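Periplasmic binding protein (Sulfurospirillum deleyianum, PDB 4PAG) probably captures a small solute in the periplasm and delivers it to an ABC transporter, and holds a free histidine in this crystal. Local coordinates at residues I30-Y35 with S264-T269; A148-T153 with Y305-G310; Q152-E157 with E298-A303; A303-Q306 with E312-N315. All blocks are in the same frame, centred on the assembly; numbering follows the deposited sequence. Where two conformers were deposited one is given.

Contact 1 of 4, residues I30-Y35 with S264-T269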
loop_
_atom_site.group_PDB
_atom_site.type_symbol
_atom_site.label_atom_id
_atom_site.label_comp_id
_atom_site.label_asym_id
_atom_site.label_seq_id
_atom_site.Cartn_x
_atom_site.Cartn_y
_atom_site.Cartn_z
ATOM N N ILE A 30 -1.855 -6.473 5.099
ATOM C CA ILE A 30 -2.097 -6.770 6.510
ATOM C C ILE A 30 -0.807 -7.077 7.257
ATOM O O ILE A 30 -0.561 -6.534 8.334
ATOM C CB ILE A 30 -3.047 -7.971 6.691
ATOM C CG1 ILE A 30 -4.300 -7.840 5.813
ATOM C CG2 ILE A 30 -3.411 -8.129 8.162
ATOM C CD1 ILE A 30 -5.133 -6.594 6.052
ATOM N N SER A 31 0.005 -7.964 6.692
ATOM C CA SER A 31 1.287 -8.312 7.280
ATOM C C SER A 31 2.184 -7.081 7.460
ATOM O O SER A 31 2.799 -6.933 8.507
ATOM C CB SER A 31 1.983 -9.385 6.441
ATOM O OG SER A 31 1.171 -10.552 6.434
ATOM N N PHE A 32 2.241 -6.197 6.459
ATOM C CA PHE A 32 3.059 -4.978 6.566
ATOM C C PHE A 32 2.583 -4.085 7.715
ATOM O O PHE A 32 3.386 -3.500 8.431
ATOM C CB PHE A 32 3.044 -4.180 5.249
ATOM C CG PHE A 32 3.827 -4.803 4.114
ATOM C CD1 PHE A 32 4.350 -6.088 4.184
ATOM C CD2 PHE A 32 4.004 -4.086 2.934
ATOM C CE1 PHE A 32 5.056 -6.629 3.112
ATOM C CE2 PHE A 32 4.707 -4.623 1.862
ATOM C CZ PHE A 32 5.227 -5.898 1.947
HETATM N N MSE A 33 1.273 -3.988 7.893
HETATM C CA MSE A 33 0.682 -3.154 8.943
HETATM C C MSE A 33 0.936 -3.734 10.318
HETATM O O MSE A 33 1.245 -3.006 11.270
HETATM C CB MSE A 33 -0.809 -3.040 8.641
HETATM C CG MSE A 33 -1.551 -2.180 9.651
HETATM SE SE MSE A 33 -3.295 -1.657 8.889
HETATM C CE MSE A 33 -3.891 -3.356 8.109
ATOM N N ILE A 34 0.816 -5.051 10.444
ATOM C CA ILE A 34 1.139 -5.709 11.713
ATOM C C ILE A 34 2.611 -5.475 12.053
ATOM O O ILE A 34 2.952 -5.248 13.217
ATOM C CB ILE A 34 0.841 -7.219 11.679
ATOM C CG1 ILE A 34 -0.665 -7.466 11.521
ATOM C CG2 ILE A 34 1.345 -7.891 12.953
ATOM C CD1 ILE A 34 -1.032 -8.899 11.166
ATOM N N TYR A 35 3.478 -5.517 11.039
ATOM C CA TYR A 35 4.905 -5.288 11.260
ATOM C C TYR A 35 5.158 -3.978 12.013
ATOM O O TYR A 35 5.877 -3.965 13.007
ATOM C CB TYR A 35 5.730 -5.307 9.955
ATOM C CG TYR A 35 7.134 -4.879 10.264
ATOM C CD1 TYR A 35 8.061 -5.783 10.771
ATOM C CD2 TYR A 35 7.499 -3.544 10.178
ATOM C CE1 TYR A 35 9.329 -5.369 11.149
ATOM C CE2 TYR A 35 8.753 -3.120 10.553
ATOM C CZ TYR A 35 9.668 -4.031 11.032
ATOM O OH TYR A 35 10.922 -3.593 11.389
ATOM N N SER A 264 11.328 1.195 -0.820
ATOM C CA SER A 264 12.166 0.789 0.304
ATOM C C SER A 264 11.592 1.230 1.656
ATOM O O SER A 264 11.503 2.427 1.925
ATOM C CB SER A 264 13.575 1.360 0.134
ATOM O OG SER A 264 14.155 0.909 -1.081
ATOM N N PRO A 265 11.211 0.268 2.520
ATOM C CA PRO A 265 11.223 -1.185 2.361
ATOM C C PRO A 265 9.919 -1.761 1.797
ATOM O O PRO A 265 9.884 -2.928 1.385
ATOM C CB PRO A 265 11.412 -1.663 3.795
ATOM C CG PRO A 265 10.612 -0.680 4.584
ATOM C CD PRO A 265 10.838 0.643 3.901
ATOM N N PHE A 266 8.854 -0.961 1.819
ATOM C CA PHE A 266 7.566 -1.346 1.271
ATOM C C PHE A 266 7.194 -0.317 0.202
ATOM O O PHE A 266 7.514 0.867 0.329
ATOM C CB PHE A 266 6.466 -1.317 2.336
ATOM C CG PHE A 266 6.708 -2.182 3.543
ATOM C CD1 PHE A 266 7.413 -3.386 3.472
ATOM C CD2 PHE A 266 6.143 -1.817 4.765
ATOM C CE1 PHE A 266 7.582 -4.177 4.606
ATOM C CE2 PHE A 266 6.303 -2.607 5.894
ATOM C CZ PHE A 266 7.020 -3.792 5.813
ATOM N N ASN A 267 6.486 -0.762 -0.827
ATOM C CA ASN A 267 6.062 0.130 -1.911
ATOM C C ASN A 267 5.173 1.261 -1.393
ATOM O O ASN A 267 4.258 1.030 -0.588
ATOM C CB ASN A 267 5.319 -0.684 -2.958
ATOM C CG ASN A 267 5.235 0.016 -4.300
ATOM O OD1 ASN A 267 4.468 0.979 -4.480
ATOM N ND2 ASN A 267 6.001 -0.479 -5.263
ATOM N N TRP A 268 5.443 2.485 -1.851
ATOM C CA TRP A 268 4.718 3.660 -1.385
ATOM C C TRP A 268 3.277 3.752 -1.899
ATOM O O TRP A 268 2.482 4.464 -1.298
ATOM C CB TRP A 268 5.468 4.961 -1.738
ATOM C CG TRP A 268 6.661 5.246 -0.870
ATOM C CD1 TRP A 268 7.348 4.355 -0.091
ATOM C CD2 TRP A 268 7.327 6.503 -0.717
ATOM N NE1 TRP A 268 8.378 4.984 0.548
ATOM C CE2 TRP A 268 8.394 6.301 0.178
ATOM C CE3 TRP A 268 7.123 7.782 -1.248
ATOM C CZ2 TRP A 268 9.255 7.334 0.561
ATOM C CZ3 TRP A 268 7.981 8.799 -0.867
ATOM C CH2 TRP A 268 9.030 8.567 0.022
ATOM N N THR A 269 2.930 3.057 -2.984
ATOM C CA THR A 269 1.579 3.218 -3.569
ATOM C C THR A 269 0.780 1.954 -3.913
ATOM O O THR A 269 -0.448 2.023 -3.979
ATOM C CB THR A 269 1.597 4.147 -4.815
ATOM O OG1 THR A 269 2.143 3.458 -5.947
ATOM C CG2 THR A 269 2.411 5.396 -4.549
#

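Contact 2 of 4, residues A148-T153 with Y305-G310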
loop_
_atom_site.group_PDB
_atom_site.type_symbol
_atom_site.label_atom_id
_atom_site.label_comp_id
_atom_site.label_asym_id
_atom_site.label_seq_id
_atom_site.Cartn_x
_atom_site.Cartn_y
_atom_site.Cartn_z
ATOM N N ALA A 148 -1.881 5.756 14.286
ATOM C CA ALA A 148 -3.187 6.242 13.875
ATOM C C ALA A 148 -3.256 7.763 13.883
ATOM O O ALA A 148 -3.831 8.357 12.983
ATOM C CB ALA A 148 -4.284 5.669 14.771
ATOM N N ASN A 149 -2.669 8.392 14.894
ATOM C CA ASN A 149 -2.708 9.847 14.993
ATOM C C ASN A 149 -1.946 10.539 13.860
ATOM O O ASN A 149 -2.443 11.511 13.291
ATOM C CB ASN A 149 -2.214 10.308 16.362
ATOM C CG ASN A 149 -3.273 10.155 17.437
ATOM O OD1 ASN A 149 -4.443 10.460 17.222
ATOM N ND2 ASN A 149 -2.873 9.661 18.593
HETATM N N MSE A 150 -0.766 10.030 13.517
HETATM C CA MSE A 150 0.000 10.565 12.372
HETATM C C MSE A 150 -0.749 10.315 11.084
HETATM O O MSE A 150 -0.852 11.205 10.236
HETATM C CB MSE A 150 1.422 10.009 12.271
HETATM C CG MSE A 150 2.161 10.682 11.106
HETATM SE SE MSE A 150 4.068 10.180 11.017
HETATM C CE MSE A 150 4.695 11.428 12.403
ATOM N N ALA A 151 -1.285 9.110 10.935
ATOM C CA ALA A 151 -2.128 8.781 9.799
ATOM C C ALA A 151 -3.269 9.794 9.659
ATOM O O ALA A 151 -3.469 10.372 8.582
ATOM C CB ALA A 151 -2.670 7.361 9.935
ATOM N N GLN A 152 -3.995 10.032 10.751
ATOM C CA GLN A 152 -5.133 10.953 10.713
ATOM C C GLN A 152 -4.714 12.358 10.271
ATOM O O GLN A 152 -5.360 12.970 9.410
ATOM C CB GLN A 152 -5.827 11.020 12.086
ATOM C CG GLN A 152 -7.152 11.765 12.068
ATOM C CD GLN A 152 -8.191 11.041 11.239
ATOM O OE1 GLN A 152 -8.737 10.027 11.667
ATOM N NE2 GLN A 152 -8.451 11.541 10.041
ATOM N N THR A 153 -3.631 12.863 10.849
ATOM C CA THR A 153 -3.127 14.193 10.503
ATOM C C THR A 153 -2.747 14.295 9.031
ATOM O O THR A 153 -3.164 15.225 8.345
ATOM C CB THR A 153 -1.908 14.552 11.364
ATOM O OG1 THR A 153 -2.315 14.576 12.731
ATOM C CG2 THR A 153 -1.325 15.914 10.982
ATOM N N TYR A 305 9.096 7.904 8.531
ATOM C CA TYR A 305 10.038 6.800 8.703
ATOM C C TYR A 305 10.509 6.674 10.151
ATOM O O TYR A 305 10.717 5.554 10.649
ATOM C CB TYR A 305 11.216 6.897 7.715
ATOM C CG TYR A 305 10.916 6.175 6.410
ATOM C CD1 TYR A 305 9.937 6.654 5.539
ATOM C CD2 TYR A 305 11.578 5.006 6.066
ATOM C CE1 TYR A 305 9.639 5.990 4.364
ATOM C CE2 TYR A 305 11.287 4.331 4.885
ATOM C CZ TYR A 305 10.309 4.822 4.039
ATOM O OH TYR A 305 10.003 4.167 2.854
ATOM N N GLN A 306 10.623 7.807 10.841
ATOM C CA GLN A 306 11.056 7.797 12.236
ATOM C C GLN A 306 10.060 7.056 13.108
ATOM O O GLN A 306 10.447 6.185 13.885
ATOM C CB GLN A 306 11.259 9.219 12.769
ATOM C CG GLN A 306 12.030 9.277 14.085
ATOM C CD GLN A 306 11.180 9.070 15.329
ATOM O OE1 GLN A 306 9.971 9.330 15.340
ATOM N NE2 GLN A 306 11.827 8.622 16.405
ATOM N N LEU A 307 8.786 7.382 12.956
ATOM C CA LEU A 307 7.733 6.815 13.799
ATOM C C LEU A 307 7.377 5.396 13.366
ATOM O O LEU A 307 7.346 4.474 14.198
ATOM C CB LEU A 307 6.488 7.707 13.777
ATOM C CG LEU A 307 5.274 7.191 14.560
ATOM C CD1 LEU A 307 5.601 7.072 16.044
ATOM C CD2 LEU A 307 4.066 8.085 14.351
ATOM N N PHE A 308 7.120 5.209 12.073
ATOM C CA PHE A 308 6.662 3.901 11.574
ATOM C C PHE A 308 7.748 2.831 11.577
ATOM O O PHE A 308 7.467 1.682 11.908
ATOM C CB PHE A 308 6.003 4.020 10.185
ATOM C CG PHE A 308 4.590 4.519 10.241
ATOM C CD1 PHE A 308 4.328 5.853 10.465
ATOM C CD2 PHE A 308 3.517 3.639 10.129
ATOM C CE1 PHE A 308 3.026 6.322 10.550
ATOM C CE2 PHE A 308 2.216 4.099 10.204
ATOM C CZ PHE A 308 1.967 5.445 10.419
ATOM N N PHE A 309 8.981 3.202 11.236
ATOM C CA PHE A 309 10.068 2.231 11.093
ATOM C C PHE A 309 11.173 2.373 12.140
ATOM O O PHE A 309 12.008 1.484 12.267
ATOM C CB PHE A 309 10.659 2.295 9.675
ATOM C CG PHE A 309 9.702 1.840 8.607
ATOM C CD1 PHE A 309 9.414 0.486 8.456
ATOM C CD2 PHE A 309 9.070 2.752 7.771
ATOM C CE1 PHE A 309 8.519 0.056 7.486
ATOM C CE2 PHE A 309 8.177 2.323 6.798
ATOM C CZ PHE A 309 7.900 0.974 6.657
ATOM N N GLY A 310 11.175 3.471 12.896
ATOM C CA GLY A 310 12.238 3.719 13.865
ATOM C C GLY A 310 13.563 4.023 13.190
ATOM O O GLY A 310 14.620 3.717 13.736
#

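Contact 3 of 4, residues Q152-E157 with E298-A303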
loop_
_atom_site.group_PDB
_atom_site.type_symbol
_atom_site.label_atom_id
_atom_site.label_comp_id
_atom_site.label_asym_id
_atom_site.label_seq_id
_atom_site.Cartn_x
_atom_site.Cartn_y
_atom_site.Cartn_z
ATOM N N GLN A 152 -3.995 10.032 10.751
ATOM C CA GLN A 152 -5.133 10.953 10.713
ATOM C C GLN A 152 -4.714 12.358 10.271
ATOM O O GLN A 152 -5.360 12.970 9.410
ATOM C CB GLN A 152 -5.827 11.020 12.086
ATOM C CG GLN A 152 -7.152 11.765 12.068
ATOM C CD GLN A 152 -8.191 11.041 11.239
ATOM O OE1 GLN A 152 -8.737 10.027 11.667
ATOM N NE2 GLN A 152 -8.451 11.541 10.041
ATOM N N THR A 153 -3.631 12.863 10.849
ATOM C CA THR A 153 -3.127 14.193 10.503
ATOM C C THR A 153 -2.747 14.295 9.031
ATOM O O THR A 153 -3.164 15.225 8.345
ATOM C CB THR A 153 -1.908 14.552 11.364
ATOM O OG1 THR A 153 -2.315 14.576 12.731
ATOM C CG2 THR A 153 -1.325 15.914 10.982
ATOM N N TYR A 154 -1.961 13.338 8.550
ATOM C CA TYR A 154 -1.512 13.360 7.152
ATOM C C TYR A 154 -2.696 13.265 6.196
ATOM O O TYR A 154 -2.764 13.996 5.199
ATOM C CB TYR A 154 -0.526 12.224 6.881
ATOM C CG TYR A 154 0.895 12.496 7.293
ATOM C CD1 TYR A 154 1.198 13.247 8.426
ATOM C CD2 TYR A 154 1.949 11.973 6.559
ATOM C CE1 TYR A 154 2.514 13.476 8.801
ATOM C CE2 TYR A 154 3.261 12.193 6.925
ATOM C CZ TYR A 154 3.542 12.942 8.043
ATOM O OH TYR A 154 4.853 13.153 8.391
ATOM N N LEU A 155 -3.632 12.380 6.507
ATOM C CA LEU A 155 -4.817 12.197 5.673
ATOM C C LEU A 155 -5.719 13.441 5.644
ATOM O O LEU A 155 -6.237 13.814 4.583
ATOM C CB LEU A 155 -5.600 10.968 6.138
ATOM C CG LEU A 155 -4.898 9.637 5.853
ATOM C CD1 LEU A 155 -5.461 8.532 6.739
ATOM C CD2 LEU A 155 -4.997 9.250 4.379
ATOM N N ASP A 156 -5.893 14.084 6.798
ATOM C CA ASP A 156 -6.694 15.316 6.885
ATOM C C ASP A 156 -6.040 16.466 6.118
ATOM O O ASP A 156 -6.718 17.214 5.421
ATOM C CB ASP A 156 -6.905 15.724 8.349
ATOM C CG ASP A 156 -7.853 14.790 9.095
ATOM O OD1 ASP A 156 -8.506 13.937 8.452
ATOM O OD2 ASP A 156 -7.947 14.912 10.340
ATOM N N GLU A 157 -4.725 16.607 6.251
ATOM C CA GLU A 157 -3.983 17.629 5.510
ATOM C C GLU A 157 -4.148 17.460 4.010
ATOM O O GLU A 157 -4.342 18.434 3.284
ATOM C CB GLU A 157 -2.492 17.564 5.831
ATOM C CG GLU A 157 -2.116 18.088 7.198
ATOM C CD GLU A 157 -0.678 17.776 7.552
ATOM O OE1 GLU A 157 -0.067 16.898 6.894
ATOM O OE2 GLU A 157 -0.153 18.414 8.487
ATOM N N GLU A 298 10.070 16.068 1.847
ATOM C CA GLU A 298 11.231 15.441 2.487
ATOM C C GLU A 298 11.103 15.381 4.017
ATOM O O GLU A 298 11.555 14.418 4.630
ATOM C CB GLU A 298 12.555 16.100 2.059
ATOM C CG GLU A 298 12.753 17.548 2.503
ATOM C CD GLU A 298 12.049 18.588 1.622
ATOM O OE1 GLU A 298 11.322 18.229 0.663
ATOM O OE2 GLU A 298 12.229 19.793 1.898
ATOM N N ASP A 299 10.472 16.389 4.625
ATOM C CA ASP A 299 10.235 16.384 6.075
ATOM C C ASP A 299 9.148 15.389 6.489
ATOM O O ASP A 299 9.242 14.774 7.545
ATOM C CB ASP A 299 9.880 17.786 6.573
ATOM C CG ASP A 299 11.043 18.757 6.474
ATOM O OD1 ASP A 299 12.186 18.323 6.194
ATOM O OD2 ASP A 299 10.814 19.966 6.689
ATOM N N LYS A 300 8.111 15.247 5.671
ATOM C CA LYS A 300 7.099 14.202 5.894
ATOM C C LYS A 300 7.695 12.794 5.810
ATOM O O LYS A 300 7.383 11.936 6.635
ATOM C CB LYS A 300 5.949 14.339 4.906
ATOM C CG LYS A 300 5.089 15.555 5.183
ATOM C CD LYS A 300 3.720 15.453 4.534
ATOM C CE LYS A 300 2.745 16.437 5.156
ATOM N NZ LYS A 300 2.342 16.018 6.525
ATOM N N VAL A 301 8.563 12.564 4.831
ATOM C CA VAL A 301 9.250 11.275 4.726
ATOM C C VAL A 301 10.029 11.001 6.013
ATOM O O VAL A 301 9.933 9.914 6.586
ATOM C CB VAL A 301 10.203 11.202 3.502
ATOM C CG1 VAL A 301 10.883 9.842 3.429
ATOM C CG2 VAL A 301 9.452 11.465 2.203
ATOM N N LYS A 302 10.785 11.996 6.477
ATOM C CA LYS A 302 11.622 11.821 7.663
ATOM C C LYS A 302 10.794 11.493 8.896
ATOM O O LYS A 302 11.124 10.554 9.616
ATOM C CB LYS A 302 12.516 13.051 7.914
ATOM C CG LYS A 302 13.768 13.076 7.056
ATOM C CD LYS A 302 14.490 14.420 7.172
ATOM C CE LYS A 302 15.857 14.406 6.505
ATOM N NZ LYS A 302 16.982 14.276 7.474
ATOM N N ALA A 303 9.715 12.244 9.120
ATOM C CA ALA A 303 8.841 12.019 10.279
ATOM C C ALA A 303 8.136 10.666 10.199
ATOM O O ALA A 303 8.032 9.951 11.188
ATOM C CB ALA A 303 7.812 13.132 10.401
#

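Contact 4 of 4, residues A303-Q306 with E312-N315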
loop_
_atom_site.group_PDB
_atom_site.type_symbol
_atom_site.label_atom_id
_atom_site.label_comp_id
_atom_site.label_asym_id
_atom_site.label_seq_id
_atom_site.Cartn_x
_atom_site.Cartn_y
_atom_site.Cartn_z
ATOM N N ALA A 303 9.715 12.244 9.120
ATOM C CA ALA A 303 8.841 12.019 10.279
ATOM C C ALA A 303 8.136 10.666 10.199
ATOM O O ALA A 303 8.032 9.951 11.188
ATOM C CB ALA A 303 7.812 13.132 10.401
ATOM N N PHE A 304 7.660 10.320 9.012
ATOM C CA PHE A 304 6.962 9.057 8.811
ATOM C C PHE A 304 7.889 7.859 9.080
ATOM O O PHE A 304 7.523 6.923 9.806
ATOM C CB PHE A 304 6.370 9.012 7.404
ATOM C CG PHE A 304 5.535 7.799 7.134
ATOM C CD1 PHE A 304 6.121 6.648 6.643
ATOM C CD2 PHE A 304 4.166 7.806 7.370
ATOM C CE1 PHE A 304 5.367 5.525 6.390
ATOM C CE2 PHE A 304 3.403 6.682 7.115
ATOM C CZ PHE A 304 4.008 5.541 6.624
ATOM N N TYR A 305 9.096 7.904 8.531
ATOM C CA TYR A 305 10.038 6.800 8.703
ATOM C C TYR A 305 10.509 6.674 10.151
ATOM O O TYR A 305 10.717 5.554 10.649
ATOM C CB TYR A 305 11.216 6.897 7.715
ATOM C CG TYR A 305 10.916 6.175 6.410
ATOM C CD1 TYR A 305 9.937 6.654 5.539
ATOM C CD2 TYR A 305 11.578 5.006 6.066
ATOM C CE1 TYR A 305 9.639 5.990 4.364
ATOM C CE2 TYR A 305 11.287 4.331 4.885
ATOM C CZ TYR A 305 10.309 4.822 4.039
ATOM O OH TYR A 305 10.003 4.167 2.854
ATOM N N GLN A 306 10.623 7.807 10.841
ATOM C CA GLN A 306 11.056 7.797 12.236
ATOM C C GLN A 306 10.060 7.056 13.108
ATOM O O GLN A 306 10.447 6.185 13.885
ATOM C CB GLN A 306 11.259 9.219 12.769
ATOM C CG GLN A 306 12.030 9.277 14.085
ATOM C CD GLN A 306 11.180 9.070 15.329
ATOM O OE1 GLN A 306 9.971 9.330 15.340
ATOM N NE2 GLN A 306 11.827 8.622 16.405
ATOM N N GLU A 312 16.118 6.795 11.137
ATOM C CA GLU A 312 16.513 8.176 10.854
ATOM C C GLU A 312 17.113 8.222 9.474
ATOM O O GLU A 312 17.982 7.420 9.155
ATOM C CB GLU A 312 17.579 8.635 11.841
ATOM C CG GLU A 312 17.096 8.689 13.271
ATOM C CD GLU A 312 16.205 9.881 13.528
ATOM O OE1 GLU A 312 16.244 10.850 12.732
ATOM O OE2 GLU A 312 15.473 9.848 14.535
ATOM N N LEU A 313 16.669 9.169 8.664
ATOM C CA LEU A 313 17.136 9.285 7.298
ATOM C C LEU A 313 18.003 10.522 7.141
ATOM O O LEU A 313 17.592 11.624 7.507
ATOM C CB LEU A 313 15.937 9.356 6.350
ATOM C CG LEU A 313 15.065 8.099 6.296
ATOM C CD1 LEU A 313 13.775 8.397 5.556
ATOM C CD2 LEU A 313 15.814 6.954 5.625
ATOM N N SER A 314 19.205 10.332 6.609
ATOM C CA SER A 314 20.076 11.444 6.237
ATOM C C SER A 314 19.594 12.049 4.922
ATOM O O SER A 314 18.777 11.454 4.223
ATOM C CB SER A 314 21.505 10.951 6.049
ATOM O OG SER A 314 21.603 10.122 4.902
ATOM N N ASN A 315 20.122 13.217 4.566
ATOM C CA ASN A 315 19.808 13.806 3.268
ATOM C C ASN A 315 20.311 12.931 2.118
ATOM O O ASN A 315 19.669 12.846 1.073
ATOM C CB ASN A 315 20.352 15.237 3.163
ATOM C CG ASN A 315 19.589 16.221 4.049
ATOM O OD1 ASN A 315 18.462 15.959 4.473
ATOM N ND2 ASN A 315 20.206 17.358 4.330
HETATM O O HOH W 1 14.756 7.548 15.782
#

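Contact 1 of 4, residues I30-Y35 with S264-T269
Asn267 OD1, on the residue after the Phe266 whose ring lies against Phe32, is gripped by two backbone N-H groups, those of Thr269 and Asp270. The Thr269 N bond is 3.0 Å long to Asn267 OD1 and nearly straight at 165°; it lies in the carbonyl plane on a lone pair and makes an Asx turn. Asparagine suits this bend because the other atom of the amide, ND2, can donate, here to Gln233 OE1 and Asp53 O, which fixes the loop that presents Phe266. That ring lies face to face on Phe32, the centroids 3.7 Å apart and the planes only 10° from parallel. The two side chains run past each other in opposite directions, which brings Phe32 CB over the Phe266 face as a CH-pi contact and Phe32 CD2 within 3.4 Å of Phe266 CG. As in other binding proteins of the iron and vitamin B12 family, two lobes probably face each other across a cleft, and this stack joins helix 28-37 to the loop that follows strand 258-260, the edge of the parallel sheet. Pro265 CG, after a cis peptide bond, lies over the face of Phe266 opposite Phe32. With only an alanine at Phe32, the Phe266 ring is likely to lose its stacking partner on one face and be freer to turn. Tyr35 adds a looser contact, CD2 lying 4.4 Å from Phe266 CZ, while its hydroxyl bonds to Ser62 N.

Contact 2 of 4, residues A148-T153 with Y305-G310
Met150, built as selenomethionine, lays its bent chain against Leu307 and the rim of Phe308. It belongs to the long helix 141-163, of the kind that links the two lobes in binding proteins of this family, and here it packs on helix 297-309 with a Met-aromatic contact between them. Met150 and Leu307 reach toward each other tip to tip. Leu307 CD2 sits 3.9 Å from Met150 CB, and both SE and CE lie equally near that methyl, because the chain runs out straight and then turns at chi3 (-81°). A long, flexible, unbranched side chain fits here, since it can wrap round a single methyl branch. Phe308 is met differently. Its CB does not aim at the other helix, but with chi1 at -79° the ring swings over, and Met150 SE comes to its edge near the ring plane, 4.0 Å from Phe308 CE1 and 5.3 Å from the ring centroid. Phe308 in turn stacks with Phe304 and meets Phe275, while Leu147, one turn before Ala151, touches both Leu307 and Phe308 from the same long helix. Leu307 O also accepts a bond from Arg143 NH1, a polar tie between the helices beyond the apolar contacts. On the long helix itself, Asn149 O takes two donors from opposite faces of its carbonyl plane: Thr153 N and, 3.1 Å away, Thr153 OG1.

Contact 3 of 4, residues Q152-E157 with E298-A303
The segments 152-157 and 298-303 run nearly antiparallel, their axes 158° apart in direction and 12.9 Å apart at closest approach, with Tyr154 and Lys300 the nearest pair by CA. So wide a gap calls for large side chains, and tyrosine and lysine fill it from opposite directions. Lys300 bends at its last torsion (chi4 -72°), which sets NZ over the centre of the Tyr154 ring, 3.5 Å from the centroid and 15° off the normal, a cation-pi contact. Lys300 NZ also forms a salt bridge with Glu157 OE1 (2.6 Å), which offers its syn lone pair. Glutamate, three residues after Tyr154, is long enough to bring its carboxylate to Lys300 NZ, and this pairing is likely to keep the buried lysine protonated. Here helix 141-163, which probably links the two lobes as in relatives, is joined to helix 297-309, with His282 of helix 277-288 beside them: it meets the Tyr154 ring edge-to-face and bonds to Tyr154 O. Tyr295 gives Lys300 a second cation-pi partner. A leucine in place of Tyr154 would probably cost the ammonium this aromatic face, leaving it to Glu157 and Tyr295, and deprive Lys300 O of its weak hydroxyl partner. Tyr154 OH reaches the backbone of the other helix, donating a weak bond to Lys300 O at 3.3 Å. Ala303 CB lies 3.6 Å from Tyr154 OH, its small methyl leaving room for the hydroxyl.

Contact 4 of 4, residues A303-Q306 with E312-N315
With CG of Gln306 opposite its backbone N (chi1 -166°) and a sharp turn at chi2, and with Glu312 also bent at chi2 (-75°), the two side chains lie side by side, pointing the same way, with amide and carboxylate planes 46° apart. They belong to the loop joining two consecutive helices: helix 297-309 ends, Gly310 leaves it with positive phi, and the chain doubles back so that 312-315 passes beside the helix before helix 315-322 begins. Its first turn is prepared by Ser314 at the N-cap, whose OG bonds to Asp317 N. On the apolar side of the turn, Leu313 drops its CD1 methyl onto the root of Tyr305, 3.7 Å from CB and equally near CG. A branched leucine fits there because a single methyl can sit where the tyrosine side chain leaves the helix; the ring also meets Phe322, a residue of the histidine pocket, and the hydroxyl bonds to Ser264 O and Trp268 NE1. Leu313 O is bonded to Lys302 NZ, three residues before Tyr305 on helix 297-309. On the outer side, polar and flexible residues are suited to the solvent-facing side of the turn. Gln306 CG lies 3.5 Å from Glu312 OE2. That oxygen also has a weak bond to a buffer molecule. One water links the two side chains: it accepts from Gln306 NE2 at 3.2 Å and donates to Glu312 OE2 at 2.7 Å.

From the N terminus, helix 28-37 opens contact 1, which closes 229 residues later on the loop after strand 258-260. Meanwhile helix 141-163 has opened contacts 2 and 3, and both close on helix 297-309 beyond that loop, so each crosses contact 1. They start from overlapping pieces of one helix; contact 3 closes first, on 298-303, and contact 2 further on, at 305-310. Contact 4 is the short local turn from that same helix to 312-315. Helix 297-309 thus joins the three. Tyr305 OH, shared by contacts 2 and 4, probably bonds to Ser264 O and Trp268 NE1 of contact 1, while contact 3 meets it through Val301 packed on Trp268.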